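Local coordinates for protein endo-1,4-beta-xylanase (Uncultured bacterium, PDB 7AX7) that removes acetyl groups from acetylated xylan using a bound cobalt ion, as the carbohydrate esterase domain of a multidomain xylanase, at residues Ile104-Asn108 / Thr109-Asn113. Sequence-based numbering, arbitrary orientation.
Sequences IAVNN and TMYQN
N107 and M110 meet where an extended loop turns into the short helix 108-113, and the first helical bonds run from Y111 N to N107 O (3.3 Å) and from Q112 N to N108 O (2.9 Å). N107 is the N-cap. Its CG sits between its own backbone N and carbonyl carbon (chi1 65°), which swings the amide over the start of the helix. N107 OD1 accepts from M110 N at 3.0 Å. The N-H points almost straight at OD1 (165°), though the donor is tilted from the carbonyl plane. The N107 and T109 side chains lie side by side.

M110 runs back along the loop. M110 CG passes 3.4 Å from N107 OD1. M110 SD lies 3.2 Å from A105 O and rests against V106 CA. The bend at chi3 (71°) brings M110 CE equally close to A105 O. M110 is buried, with I77 of helix 74-92 and M69 also against it. Y111 packs obliquely on V106, with Y111 CE2 3.9 Å from V106 CG2; its ring also meets F118. One turn on, the amide N113 ND2 donates to T109 O at 3.0 Å. The side chain of A105 lies about 10 Å from the cobalt ion, so the loop leads from the region of the metal site to this surface helix.

With an alanine at N107 the amide of M110 would probably lose its side-chain acceptor, and the first turn of the helix its cap. The chemistry is that of a helix N-terminus: a side-chain carbonyl serves an amide of the first turn, while Y111 packs on V106 by apolar contact and the thioether of M110 lies against the loop backbone.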
ATOM      1  N   ILE A 104       4.287  -8.161  -7.478  1.00 12.20           N
ATOM      2  CA  ILE A 104       5.371  -8.661  -6.645  1.00 15.42           C
ATOM      3  C   ILE A 104       6.350  -9.406  -7.547  1.00 15.44           C
ATOM      4  O   ILE A 104       6.846 -10.482  -7.195  1.00  9.44           O
ATOM      5  CB  ILE A 104       4.845  -9.565  -5.514  1.00 12.97           C
ATOM      6  CG1 ILE A 104       3.600  -8.954  -4.864  1.00 14.82           C
ATOM      7  CG2 ILE A 104       5.933  -9.789  -4.468  1.00 13.21           C
ATOM      8  CD1 ILE A 104       3.869  -7.671  -4.084  1.00 15.39           C
ATOM      9  N   ALA A 105       6.602  -8.862  -8.733  1.00 13.96           N
ATOM     10  CA  ALA A 105       7.616  -9.390  -9.638  1.00 12.56           C
ATOM     11  C   ALA A 105       8.877  -8.548  -9.468  1.00 12.03           C
ATOM     12  O   ALA A 105       8.885  -7.357  -9.804  1.00 11.48           O
ATOM     13  CB  ALA A 105       7.126  -9.374 -11.086  1.00 13.48           C
ATOM     14  N   VAL A 106       9.938  -9.167  -8.949  1.00  9.18           N
ATOM     15  CA  VAL A 106      11.186  -8.473  -8.653  1.00 12.39           C
ATOM     16  C   VAL A 106      12.357  -9.330  -9.115  1.00 16.73           C
ATOM     17  O   VAL A 106      12.336 -10.557  -8.959  1.00 13.66           O
ATOM     18  CB  VAL A 106      11.318  -8.163  -7.147  1.00 15.55           C
ATOM     19  CG1 VAL A 106      10.033  -7.551  -6.615  1.00 11.28           C
ATOM     20  CG2 VAL A 106      11.646  -9.425  -6.397  1.00 17.11           C
ATOM     21  N   ASN A 107      13.385  -8.678  -9.670  1.00 11.66           N
ATOM     22  CA  ASN A 107      14.625  -9.329 -10.091  1.00 14.12           C
ATOM     23  C   ASN A 107      15.815  -8.465  -9.659  1.00 11.89           C
ATOM     24  O   ASN A 107      15.650  -7.400  -9.053  1.00  8.92           O
ATOM     25  CB  ASN A 107      14.632  -9.587 -11.611  1.00 13.01           C
ATOM     26  CG  ASN A 107      14.639  -8.304 -12.429  1.00 11.91           C
ATOM     27  OD1 ASN A 107      14.574  -7.205 -11.877  1.00 14.92           O
ATOM     28  ND2 ASN A 107      14.720  -8.438 -13.751  1.00 11.26           N
ATOM     29  N   ASN A 108      17.030  -8.923  -9.987  1.00 10.62           N
ATOM     30  CA  ASN A 108      18.232  -8.192  -9.583  1.00 12.46           C
ATOM     31  C   ASN A 108      18.234  -6.771 -10.138  1.00  9.74           C
ATOM     32  O   ASN A 108      18.621  -5.825  -9.444  1.00  7.60           O
ATOM     33  CB  ASN A 108      19.502  -8.919 -10.052  1.00 11.21           C
ATOM     34  CG  ASN A 108      19.715 -10.254  -9.369  1.00 17.77           C
ATOM     35  OD1 ASN A 108      20.396 -11.123  -9.912  1.00 22.24           O
ATOM     36  ND2 ASN A 108      19.135 -10.432  -8.185  1.00 13.05           N
ATOM     37  N   THR A 109      17.848  -6.611 -11.404  1.00  9.04           N
ATOM     38  CA  THR A 109      17.905  -5.294 -12.030  1.00 10.40           C
ATOM     39  C   THR A 109      17.062  -4.277 -11.264  1.00 10.08           C
ATOM     40  O   THR A 109      17.510  -3.151 -11.022  1.00  9.00           O
ATOM     41  CB  THR A 109      17.471  -5.409 -13.493  1.00 11.88           C
ATOM     42  OG1 THR A 109      18.338  -6.339 -14.150  1.00 14.30           O
ATOM     43  CG2 THR A 109      17.551  -4.061 -14.216  1.00  9.33           C
ATOM     44  N   MET A 110      15.859  -4.675 -10.826  1.00  8.82           N
ATOM     45  CA  MET A 110      15.028  -3.777 -10.025  1.00  7.87           C
ATOM     46  C   MET A 110      15.723  -3.388  -8.724  1.00 11.64           C
ATOM     47  O   MET A 110      15.805  -2.201  -8.381  1.00  9.39           O
ATOM     48  CB  MET A 110      13.670  -4.427  -9.742  1.00  8.37           C
ATOM     49  CG  MET A 110      12.779  -4.484 -10.961  1.00  7.01           C
ATOM     50  SD  MET A 110      11.351  -5.537 -10.758  1.00 11.74           S
ATOM     51  CE  MET A 110      10.399  -4.530  -9.611  1.00  8.27           C
ATOM     52  N   TYR A 111      16.219  -4.379  -7.974  1.00  8.34           N
ATOM     53  CA  TYR A 111      16.882  -4.076  -6.710  1.00  7.66           C
ATOM     54  C   TYR A 111      18.079  -3.144  -6.896  1.00 10.72           C
ATOM     55  O   TYR A 111      18.356  -2.311  -6.024  1.00  9.54           O
ATOM     56  CB  TYR A 111      17.336  -5.365  -6.028  1.00  8.38           C
ATOM     57  CG  TYR A 111      16.275  -6.090  -5.221  1.00  9.19           C
ATOM     58  CD1 TYR A 111      15.686  -5.501  -4.104  1.00 13.07           C
ATOM     59  CD2 TYR A 111      15.907  -7.389  -5.545  1.00 12.80           C
ATOM     60  CE1 TYR A 111      14.737  -6.178  -3.352  1.00 12.24           C
ATOM     61  CE2 TYR A 111      14.966  -8.078  -4.800  1.00 14.30           C
ATOM     62  CZ  TYR A 111      14.381  -7.469  -3.710  1.00 11.49           C
ATOM     63  OH  TYR A 111      13.452  -8.170  -2.981  1.00 11.69           O
ATOM     64  N   GLN A 112      18.805  -3.278  -8.011  1.00  8.32           N
ATOM     65  CA  GLN A 112      19.968  -2.436  -8.272  1.00  9.50           C
ATOM     66  C   GLN A 112      19.585  -1.006  -8.641  1.00 13.30           C
ATOM     67  O   GLN A 112      20.431  -0.106  -8.551  1.00 11.61           O
ATOM     68  CB  GLN A 112      20.815  -3.037  -9.408  1.00 10.71           C
ATOM     69  CG  GLN A 112      21.430  -4.414  -9.106  1.00  8.38           C
ATOM     70  CD  GLN A 112      21.935  -5.137 -10.358  1.00 10.56           C
ATOM     71  OE1 GLN A 112      21.897  -4.595 -11.460  1.00 11.42           O
ATOM     72  NE2 GLN A 112      22.406  -6.375 -10.186  1.00  8.84           N
ATOM     73  N   ASN A 113      18.345  -0.774  -9.074  1.00 11.23           N
ATOM     74  CA  ASN A 113      17.988   0.498  -9.685  1.00 11.12           C
ATOM     75  C   ASN A 113      16.788   1.160  -9.029  1.00 12.50           C
ATOM     76  O   ASN A 113      16.214   2.080  -9.618  1.00 14.60           O
ATOM     77  CB  ASN A 113      17.733   0.311 -11.182  1.00 10.90           C
ATOM     78  CG  ASN A 113      19.027   0.119 -11.956  1.00 12.11           C
ATOM     79  OD1 ASN A 113      19.779   1.068 -12.133  1.00 13.41           O
ATOM     80  ND2 ASN A 113      19.309  -1.113 -12.379  1.00  8.76           N
TER